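Local coordinates for protein L544 (Acanthamoeba polyphaga mimivirus, PDB 4AMQ) that is a virion-associated nucleotidyl transferase that binds divalent metal ions and may take part in transcription-coupled DNA repair, at residues R59-I64 with I268-F273; D323-V328 with T343-L348. All coordinates share one frame; numbering follows the deposited sequence.

Contact 1: R59-I64 with I268-F273; sequences RRIPYI and IIETKF
Glu270 fills the middle of this contact, its carboxylate touching both the guanidinium of Arg59 and the CG2 methyl of Ile61. Arg59 NH1 donates to Glu270 OE2 over 3.3 Å, a long but almost straight salt bridge with an N-H...O angle of 174°. The oxygen sits in the guanidinium plane, at its edge, whereas the nitrogen approaches from above the carboxylate, 51° out of that plane. Methyl CG2 of Ile61 packs on the carboxylate carbon, 3.5 Å from Glu270 CD. A bend at chi2 (-63°) turns the acid of Glu270 back along the flank of its helix, where OE1 can share a water with the main chain. That water accepts from Tyr63 N and donates to both Glu270 OE1 and Glu270 O, the latter at 2.6 Å. The same carbonyl is crowded by carbon: Pro62 CG approaches Glu270 O to 3.2 Å, and Tyr63 presents its ring edge, with CD2 3.4 Å from Glu270 O. This carbonyl lies in the last turn of helix 259-272, where a wider pi-type turn brings Phe273 N to Ile268 O at 3.0 Å. The contact joins the nucleotidyltransferase domain to the helical domain, through the loop that leads from helix 55-58 into strand 66-72, the strand bearing the manganese ligands Asp66 and Asp68. Pro62 also borders Thr271, its CG 3.9 Å from Thr271 OG1. Further out, Lys277 pairs with Glu270 OE1 and Arg252 with OE2, so three basic groups surround the acid and would probably favour its charged form. The stronger acidic partner of Arg59 is Glu266, one turn earlier on helix 259-272, which also meets NH1. The Schellman turn at Arg60 ends helix 55-58 and releases the chain into the loop that carries Ile61 and Pro62.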
ATOM      1  N   ARG A  59      12.166  -7.650   8.041  1.00 38.18           N
ATOM      2  CA  ARG A  59      12.663  -8.949   7.599  1.00 35.28           C
ATOM      3  C   ARG A  59      13.752  -8.800   6.543  1.00 38.91           C
ATOM      4  O   ARG A  59      14.349  -9.788   6.110  1.00 33.64           O
ATOM      5  CB  ARG A  59      11.524  -9.810   7.049  1.00 36.20           C
ATOM      6  CG  ARG A  59      10.552 -10.311   8.106  1.00 36.83           C
ATOM      7  CD  ARG A  59       9.479 -11.201   7.490  1.00 41.59           C
ATOM      8  NE  ARG A  59       8.500 -10.438   6.720  1.00 41.29           N
ATOM      9  CZ  ARG A  59       8.243 -10.625   5.428  1.00 38.47           C
ATOM     10  NH1 ARG A  59       8.890 -11.555   4.741  1.00 37.66           N
ATOM     11  NH2 ARG A  59       7.328  -9.880   4.823  1.00 38.49           N
ATOM     12  N   ARG A  60      13.995  -7.560   6.127  1.00 36.31           N
ATOM     13  CA  ARG A  60      15.041  -7.260   5.156  1.00 37.83           C
ATOM     14  C   ARG A  60      14.917  -8.092   3.883  1.00 37.08           C
ATOM     15  O   ARG A  60      15.905  -8.643   3.401  1.00 40.99           O
ATOM     16  CB  ARG A  60      16.422  -7.475   5.780  1.00 42.32           C
ATOM     17  CG  ARG A  60      16.704  -6.605   6.998  1.00 44.12           C
ATOM     18  CD  ARG A  60      18.070  -6.919   7.587  1.00 49.18           C
ATOM     19  NE  ARG A  60      18.560  -5.849   8.450  1.00 54.69           N
ATOM     20  CZ  ARG A  60      18.385  -5.808   9.767  1.00 56.11           C
ATOM     21  NH1 ARG A  60      17.728  -6.781  10.383  1.00 54.96           N
ATOM     22  NH2 ARG A  60      18.870  -4.792  10.468  1.00 54.28           N
ATOM     23  N   ILE A  61      13.706  -8.189   3.342  1.00 32.94           N
ATOM     24  CA  ILE A  61      13.492  -8.923   2.098  1.00 34.09           C
ATOM     25  C   ILE A  61      14.337  -8.324   0.977  1.00 32.94           C
ATOM     26  O   ILE A  61      14.513  -7.108   0.912  1.00 35.42           O
ATOM     27  CB  ILE A  61      12.010  -8.925   1.676  1.00 35.15           C
ATOM     28  CG1 ILE A  61      11.519  -7.496   1.423  1.00 30.85           C
ATOM     29  CG2 ILE A  61      11.152  -9.616   2.730  1.00 33.54           C
ATOM     30  CD1 ILE A  61      10.143  -7.427   0.807  1.00 28.61           C
ATOM     31  N   PRO A  62      14.866  -9.181   0.092  1.00 31.68           N
ATOM     32  CA  PRO A  62      15.796  -8.735  -0.952  1.00 31.68           C
ATOM     33  C   PRO A  62      15.184  -7.706  -1.903  1.00 35.39           C
ATOM     34  O   PRO A  62      15.855  -6.742  -2.264  1.00 33.84           O
ATOM     35  CB  PRO A  62      16.134 -10.030  -1.702  1.00 30.52           C
ATOM     36  CG  PRO A  62      15.024 -10.969  -1.381  1.00 34.06           C
ATOM     37  CD  PRO A  62      14.600 -10.627   0.015  1.00 32.99           C
ATOM     38  N   TYR A  63      13.931  -7.904  -2.297  1.00 31.16           N
ATOM     39  CA  TYR A  63      13.281  -6.977  -3.216  1.00 28.67           C
ATOM     40  C   TYR A  63      12.407  -5.978  -2.474  1.00 30.32           C
ATOM     41  O   TYR A  63      11.188  -6.138  -2.406  1.00 30.25           O
ATOM     42  CB  TYR A  63      12.459  -7.734  -4.255  1.00 30.83           C
ATOM     43  CG  TYR A  63      13.293  -8.577  -5.194  1.00 34.60           C
ATOM     44  CD1 TYR A  63      13.892  -8.016  -6.314  1.00 31.95           C
ATOM     45  CD2 TYR A  63      13.479  -9.935  -4.959  1.00 33.03           C
ATOM     46  CE1 TYR A  63      14.653  -8.784  -7.177  1.00 39.22           C
ATOM     47  CE2 TYR A  63      14.236 -10.711  -5.814  1.00 32.77           C
ATOM     48  CZ  TYR A  63      14.822 -10.131  -6.921  1.00 39.30           C
ATOM     49  OH  TYR A  63      15.578 -10.901  -7.775  1.00 37.59           O
ATOM     50  N   ILE A  64      13.037  -4.942  -1.930  1.00 30.95           N
ATOM     51  CA  ILE A  64      12.340  -3.957  -1.108  1.00 33.58           C
ATOM     52  C   ILE A  64      11.053  -3.453  -1.765  1.00 32.64           C
ATOM     53  O   ILE A  64      11.045  -3.089  -2.941  1.00 28.00           O
ATOM     54  CB  ILE A  64      13.250  -2.759  -0.777  1.00 38.35           C
ATOM     55  CG1 ILE A  64      14.497  -3.235  -0.030  1.00 39.33           C
ATOM     56  CG2 ILE A  64      12.496  -1.723   0.046  1.00 35.86           C
ATOM     57  CD1 ILE A  64      15.447  -2.123   0.337  1.00 44.30           C
ATOM     58  N   ILE A 268      10.847 -18.911  -1.663  1.00 35.47           N
ATOM     59  CA  ILE A 268       9.919 -18.919  -2.788  1.00 38.07           C
ATOM     60  C   ILE A 268       9.221 -17.575  -2.962  1.00 38.72           C
ATOM     61  O   ILE A 268       9.187 -17.017  -4.061  1.00 33.72           O
ATOM     62  CB  ILE A 268       8.858 -20.019  -2.617  1.00 36.49           C
ATOM     63  CG1 ILE A 268       9.529 -21.394  -2.559  1.00 40.26           C
ATOM     64  CG2 ILE A 268       7.843 -19.966  -3.747  1.00 32.52           C
ATOM     65  CD1 ILE A 268       8.586 -22.520  -2.206  1.00 42.63           C
ATOM     66  N   ILE A 269       8.665 -17.066  -1.868  1.00 34.06           N
ATOM     67  CA  ILE A 269       7.912 -15.819  -1.890  1.00 32.78           C
ATOM     68  C   ILE A 269       8.809 -14.609  -2.148  1.00 34.68           C
ATOM     69  O   ILE A 269       8.499 -13.768  -2.992  1.00 29.27           O
ATOM     70  CB  ILE A 269       7.143 -15.619  -0.564  1.00 33.62           C
ATOM     71  CG1 ILE A 269       6.124 -16.748  -0.369  1.00 30.74           C
ATOM     72  CG2 ILE A 269       6.461 -14.259  -0.535  1.00 30.24           C
ATOM     73  CD1 ILE A 269       5.426 -16.732   0.977  1.00 33.69           C
ATOM     74  N   GLU A 270       9.931 -14.539  -1.437  1.00 33.48           N
ATOM     75  CA  GLU A 270      10.750 -13.330  -1.410  1.00 32.13           C
ATOM     76  C   GLU A 270      11.930 -13.310  -2.393  1.00 36.98           C
ATOM     77  O   GLU A 270      12.410 -12.240  -2.767  1.00 34.24           O
ATOM     78  CB  GLU A 270      11.254 -13.069   0.014  1.00 36.62           C
ATOM     79  CG  GLU A 270      10.150 -13.003   1.063  1.00 33.30           C
ATOM     80  CD  GLU A 270       9.183 -11.856   0.829  1.00 34.98           C
ATOM     81  OE1 GLU A 270       9.430 -11.039  -0.084  1.00 36.46           O
ATOM     82  OE2 GLU A 270       8.175 -11.766   1.562  1.00 38.56           O
ATOM     83  N   THR A 271      12.406 -14.478  -2.805  1.00 33.49           N
ATOM     84  CA  THR A 271      13.539 -14.520  -3.728  1.00 38.12           C
ATOM     85  C   THR A 271      13.134 -14.996  -5.120  1.00 36.57           C
ATOM     86  O   THR A 271      13.304 -14.278  -6.104  1.00 37.92           O
ATOM     87  CB  THR A 271      14.704 -15.382  -3.186  1.00 32.46           C
ATOM     88  OG1 THR A 271      15.222 -14.782  -1.994  1.00 31.72           O
ATOM     89  CG2 THR A 271      15.824 -15.475  -4.212  1.00 39.66           C
ATOM     90  N   LYS A 272      12.591 -16.204  -5.200  1.00 32.67           N
ATOM     91  CA  LYS A 272      12.189 -16.753  -6.486  1.00 32.87           C
ATOM     92  C   LYS A 272      11.155 -15.874  -7.184  1.00 38.55           C
ATOM     93  O   LYS A 272      11.257 -15.622  -8.385  1.00 36.65           O
ATOM     94  CB  LYS A 272      11.653 -18.173  -6.322  1.00 36.07           C
ATOM     95  CG  LYS A 272      11.287 -18.834  -7.634  1.00 35.23           C
ATOM     96  CD  LYS A 272      10.927 -20.293  -7.431  1.00 42.69           C
ATOM     97  CE  LYS A 272      10.420 -20.906  -8.723  1.00 48.91           C
ATOM     98  NZ  LYS A 272      11.432 -20.810  -9.813  1.00 56.42           N
ATOM     99  N   PHE A 273      10.161 -15.407  -6.430  1.00 37.28           N
ATOM    100  CA  PHE A 273       9.096 -14.586  -7.000  1.00 30.61           C
ATOM    101  C   PHE A 273       9.113 -13.160  -6.455  1.00 29.22           C
ATOM    102  O   PHE A 273       8.166 -12.400  -6.648  1.00 29.10           O
ATOM    103  CB  PHE A 273       7.733 -15.232  -6.754  1.00 30.37           C
ATOM    104  CG  PHE A 273       7.593 -16.598  -7.369  1.00 36.13           C
ATOM    105  CD1 PHE A 273       7.623 -16.759  -8.745  1.00 34.02           C
ATOM    106  CD2 PHE A 273       7.424 -17.719  -6.572  1.00 37.33           C
ATOM    107  CE1 PHE A 273       7.497 -18.012  -9.311  1.00 36.90           C
ATOM    108  CE2 PHE A 273       7.294 -18.974  -7.134  1.00 38.77           C
ATOM    109  CZ  PHE A 273       7.331 -19.120  -8.506  1.00 37.64           C
TER
HETATM  110  O   HOH W   1      11.766  -9.882  -1.798  1.00 30.72           O

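Contact 2: D323-V328 with T343-L348; sequences DKIQEV and TLLTQL
Leu344 projects from helix 334-368 against Ile325 and Val328 of helix 319-331, forming the apolar centre of an antiparallel helical hairpin within the helical domain. The short segments run 169° apart in direction, with their axes 10.3 Å from each other at closest approach. Ile325 and Leu344 lie alongside each other, pointing oppositely, with Ile325 CG1 3.7 Å from Leu344 CB. Val328 meets Leu344 differently, tip to tip, its CG2 methyl 3.5 Å from Leu344 CD1. The valine is turned with CG1 anti to its backbone N (chi1 163°), which places CG2 on the side facing the leucine. Leu344 CD1 also lies over the main chain of the partner helix, 3.6 Å from Lys324 O, so a single branch touches both side chain and backbone.

Next to Leu344, Ile325 reaches further with its CD1 methyl, 4.3 Å from Leu345 CD2, although Leu345 leaves its helix pointing away. Both residues continue onto Ile304 of helix 297-311, and Leu345 also touches Ile283 and Tyr286 of helix 274-292; the hairpin is thereby laid against the neighbouring helices of the domain. Val328 is covered in addition by Ala340 and Trp341, one turn or less before the 343-348 segment.

The exposed edge is made by Lys324. Its aliphatic chain crosses the other branch of Leu344, with CE 3.6 Å from CD2, and a bend at chi3 carries the ammonium onward to Gln347. There Lys324 NZ donates to Gln347 OE1 over 2.8 Å, in the carbonyl plane and on a lone pair, at a C=O...N angle of 117°.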
ATOM      1  N   ASP A 323       5.623  -3.084 -25.454  1.00 50.59           N
ATOM      2  CA  ASP A 323       5.726  -2.365 -26.721  1.00 44.89           C
ATOM      3  C   ASP A 323       4.693  -1.239 -26.807  1.00 44.54           C
ATOM      4  O   ASP A 323       4.989  -0.148 -27.292  1.00 46.74           O
ATOM      5  CB  ASP A 323       5.561  -3.319 -27.909  1.00 50.98           C
ATOM      6  CG  ASP A 323       6.672  -4.352 -27.987  1.00 60.81           C
ATOM      7  OD1 ASP A 323       7.732  -4.135 -27.358  1.00 60.71           O
ATOM      8  OD2 ASP A 323       6.490  -5.378 -28.679  1.00 58.85           O
ATOM      9  N   LYS A 324       3.477  -1.507 -26.334  1.00 42.66           N
ATOM     10  CA  LYS A 324       2.429  -0.490 -26.287  1.00 42.28           C
ATOM     11  C   LYS A 324       2.818   0.686 -25.388  1.00 42.75           C
ATOM     12  O   LYS A 324       2.459   1.832 -25.657  1.00 43.90           O
ATOM     13  CB  LYS A 324       1.107  -1.095 -25.807  1.00 43.14           C
ATOM     14  CG  LYS A 324       0.434  -2.009 -26.816  1.00 50.63           C
ATOM     15  CD  LYS A 324      -1.070  -2.134 -26.552  1.00 55.06           C
ATOM     16  CE  LYS A 324      -1.381  -2.805 -25.227  1.00 53.18           C
ATOM     17  NZ  LYS A 324      -2.850  -2.823 -24.939  1.00 54.44           N
ATOM     18  N   ILE A 325       3.555   0.399 -24.319  1.00 41.31           N
ATOM     19  CA  ILE A 325       4.000   1.445 -23.404  1.00 40.60           C
ATOM     20  C   ILE A 325       5.068   2.317 -24.061  1.00 40.55           C
ATOM     21  O   ILE A 325       5.088   3.532 -23.863  1.00 39.20           O
ATOM     22  CB  ILE A 325       4.502   0.849 -22.066  1.00 37.35           C
ATOM     23  CG1 ILE A 325       3.314   0.503 -21.166  1.00 34.37           C
ATOM     24  CG2 ILE A 325       5.417   1.811 -21.343  1.00 33.84           C
ATOM     25  CD1 ILE A 325       3.663  -0.407 -20.004  1.00 39.88           C
ATOM     26  N   GLN A 326       5.940   1.700 -24.853  1.00 40.67           N
ATOM     27  CA  GLN A 326       6.968   2.442 -25.569  1.00 45.61           C
ATOM     28  C   GLN A 326       6.351   3.365 -26.619  1.00 44.89           C
ATOM     29  O   GLN A 326       6.776   4.505 -26.765  1.00 45.85           O
ATOM     30  CB  GLN A 326       7.974   1.486 -26.210  1.00 43.64           C
ATOM     31  CG  GLN A 326       9.166   2.178 -26.849  1.00 54.91           C
ATOM     32  CD  GLN A 326       9.979   2.992 -25.855  1.00 59.40           C
ATOM     33  OE1 GLN A 326      10.451   2.470 -24.844  1.00 59.05           O
ATOM     34  NE2 GLN A 326      10.139   4.281 -26.137  1.00 53.46           N
ATOM     35  N   GLU A 327       5.344   2.878 -27.339  1.00 44.77           N
ATOM     36  CA  GLU A 327       4.675   3.696 -28.350  1.00 46.21           C
ATOM     37  C   GLU A 327       3.932   4.883 -27.744  1.00 44.14           C
ATOM     38  O   GLU A 327       3.764   5.910 -28.399  1.00 42.40           O
ATOM     39  CB  GLU A 327       3.729   2.851 -29.203  1.00 49.40           C
ATOM     40  CG  GLU A 327       4.423   1.723 -29.958  1.00 57.55           C
ATOM     41  CD  GLU A 327       5.468   2.228 -30.932  1.00 67.77           C
ATOM     42  OE1 GLU A 327       5.272   3.317 -31.513  1.00 68.63           O
ATOM     43  OE2 GLU A 327       6.492   1.537 -31.108  1.00 75.66           O
ATOM     44  N   VAL A 328       3.482   4.746 -26.499  1.00 41.89           N
ATOM     45  CA  VAL A 328       2.916   5.888 -25.790  1.00 41.05           C
ATOM     46  C   VAL A 328       4.006   6.927 -25.563  1.00 42.15           C
ATOM     47  O   VAL A 328       3.831   8.108 -25.872  1.00 41.53           O
ATOM     48  CB  VAL A 328       2.316   5.492 -24.426  1.00 41.68           C
ATOM     49  CG1 VAL A 328       2.115   6.727 -23.551  1.00 37.70           C
ATOM     50  CG2 VAL A 328       1.001   4.742 -24.610  1.00 39.02           C
ATOM     51  N   THR A 343      -3.264   3.531 -17.694  1.00 33.16           N
ATOM     52  CA  THR A 343      -4.139   2.540 -18.309  1.00 31.76           C
ATOM     53  C   THR A 343      -3.390   1.257 -18.668  1.00 33.74           C
ATOM     54  O   THR A 343      -3.855   0.154 -18.380  1.00 32.16           O
ATOM     55  CB  THR A 343      -4.813   3.112 -19.572  1.00 36.67           C
ATOM     56  OG1 THR A 343      -5.738   4.137 -19.192  1.00 34.13           O
ATOM     57  CG2 THR A 343      -5.555   2.021 -20.332  1.00 40.15           C
ATOM     58  N   LEU A 344      -2.226   1.404 -19.291  1.00 30.57           N
ATOM     59  CA  LEU A 344      -1.432   0.248 -19.691  1.00 35.41           C
ATOM     60  C   LEU A 344      -0.810  -0.496 -18.506  1.00 33.19           C
ATOM     61  O   LEU A 344      -0.619  -1.709 -18.563  1.00 29.30           O
ATOM     62  CB  LEU A 344      -0.358   0.655 -20.702  1.00 30.58           C
ATOM     63  CG  LEU A 344      -0.932   1.055 -22.064  1.00 38.16           C
ATOM     64  CD1 LEU A 344       0.084   1.822 -22.893  1.00 36.37           C
ATOM     65  CD2 LEU A 344      -1.437  -0.173 -22.816  1.00 35.32           C
ATOM     66  N   LEU A 345      -0.498   0.226 -17.435  1.00 30.75           N
ATOM     67  CA  LEU A 345       0.047  -0.411 -16.239  1.00 32.71           C
ATOM     68  C   LEU A 345      -0.995  -1.313 -15.589  1.00 33.07           C
ATOM     69  O   LEU A 345      -0.655  -2.238 -14.857  1.00 31.46           O
ATOM     70  CB  LEU A 345       0.558   0.628 -15.234  1.00 30.40           C
ATOM     71  CG  LEU A 345       1.875   1.327 -15.582  1.00 29.18           C
ATOM     72  CD1 LEU A 345       2.267   2.309 -14.484  1.00 26.45           C
ATOM     73  CD2 LEU A 345       2.987   0.313 -15.818  1.00 24.60           C
ATOM     74  N   THR A 346      -2.266  -1.040 -15.864  1.00 34.10           N
ATOM     75  CA  THR A 346      -3.347  -1.864 -15.336  1.00 35.06           C
ATOM     76  C   THR A 346      -3.365  -3.239 -16.002  1.00 36.48           C
ATOM     77  O   THR A 346      -3.535  -4.259 -15.332  1.00 39.84           O
ATOM     78  CB  THR A 346      -4.713  -1.178 -15.499  1.00 35.96           C
ATOM     79  OG1 THR A 346      -4.762  -0.018 -14.659  1.00 34.17           O
ATOM     80  CG2 THR A 346      -5.839  -2.129 -15.108  1.00 37.55           C
ATOM     81  N   GLN A 347      -3.189  -3.265 -17.319  1.00 30.91           N
ATOM     82  CA  GLN A 347      -3.076  -4.525 -18.042  1.00 38.68           C
ATOM     83  C   GLN A 347      -1.852  -5.292 -17.563  1.00 35.17           C
ATOM     84  O   GLN A 347      -1.917  -6.497 -17.326  1.00 34.56           O
ATOM     85  CB  GLN A 347      -2.969  -4.281 -19.548  1.00 36.27           C
ATOM     86  CG  GLN A 347      -4.196  -3.634 -20.162  1.00 46.46           C
ATOM     87  CD  GLN A 347      -3.953  -3.166 -21.586  1.00 49.06           C
ATOM     88  OE1 GLN A 347      -3.411  -3.903 -22.411  1.00 45.35           O
ATOM     89  NE2 GLN A 347      -4.345  -1.931 -21.877  1.00 44.54           N
ATOM     90  N   LEU A 348      -0.736  -4.581 -17.430  1.00 30.98           N
ATOM     91  CA  LEU A 348       0.510  -5.181 -16.975  1.00 35.02           C
ATOM     92  C   LEU A 348       0.341  -5.774 -15.582  1.00 32.65           C
ATOM     93  O   LEU A 348       0.832  -6.862 -15.295  1.00 35.13           O
ATOM     94  CB  LEU A 348       1.633  -4.143 -16.972  1.00 30.67           C
ATOM     95  CG  LEU A 348       3.033  -4.664 -16.646  1.00 36.01           C
ATOM     96  CD1 LEU A 348       3.428  -5.778 -17.606  1.00 38.47           C
ATOM     97  CD2 LEU A 348       4.053  -3.532 -16.683  1.00 33.63           C
TER

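In the fold
Both contacts involve the helical domain, but only contact 1 crosses from it to the nucleotidyltransferase domain; contact 2 joins two consecutive helices inside it. They do not touch, their centres lying about 26 Å apart and their nearest atoms about 13 Å. Each is partly buried, yet the middles differ: a buried carboxylate among basic groups and a water in contact 1, a buried leucine among aliphatic neighbours in contact 2. In both, an exposed basic residue lies at the margin. Helix 334-368 connects the two regions, supplying one side of contact 2 while its later residues Gln359, Ser360 and Tyr363 pack on segment 268-273.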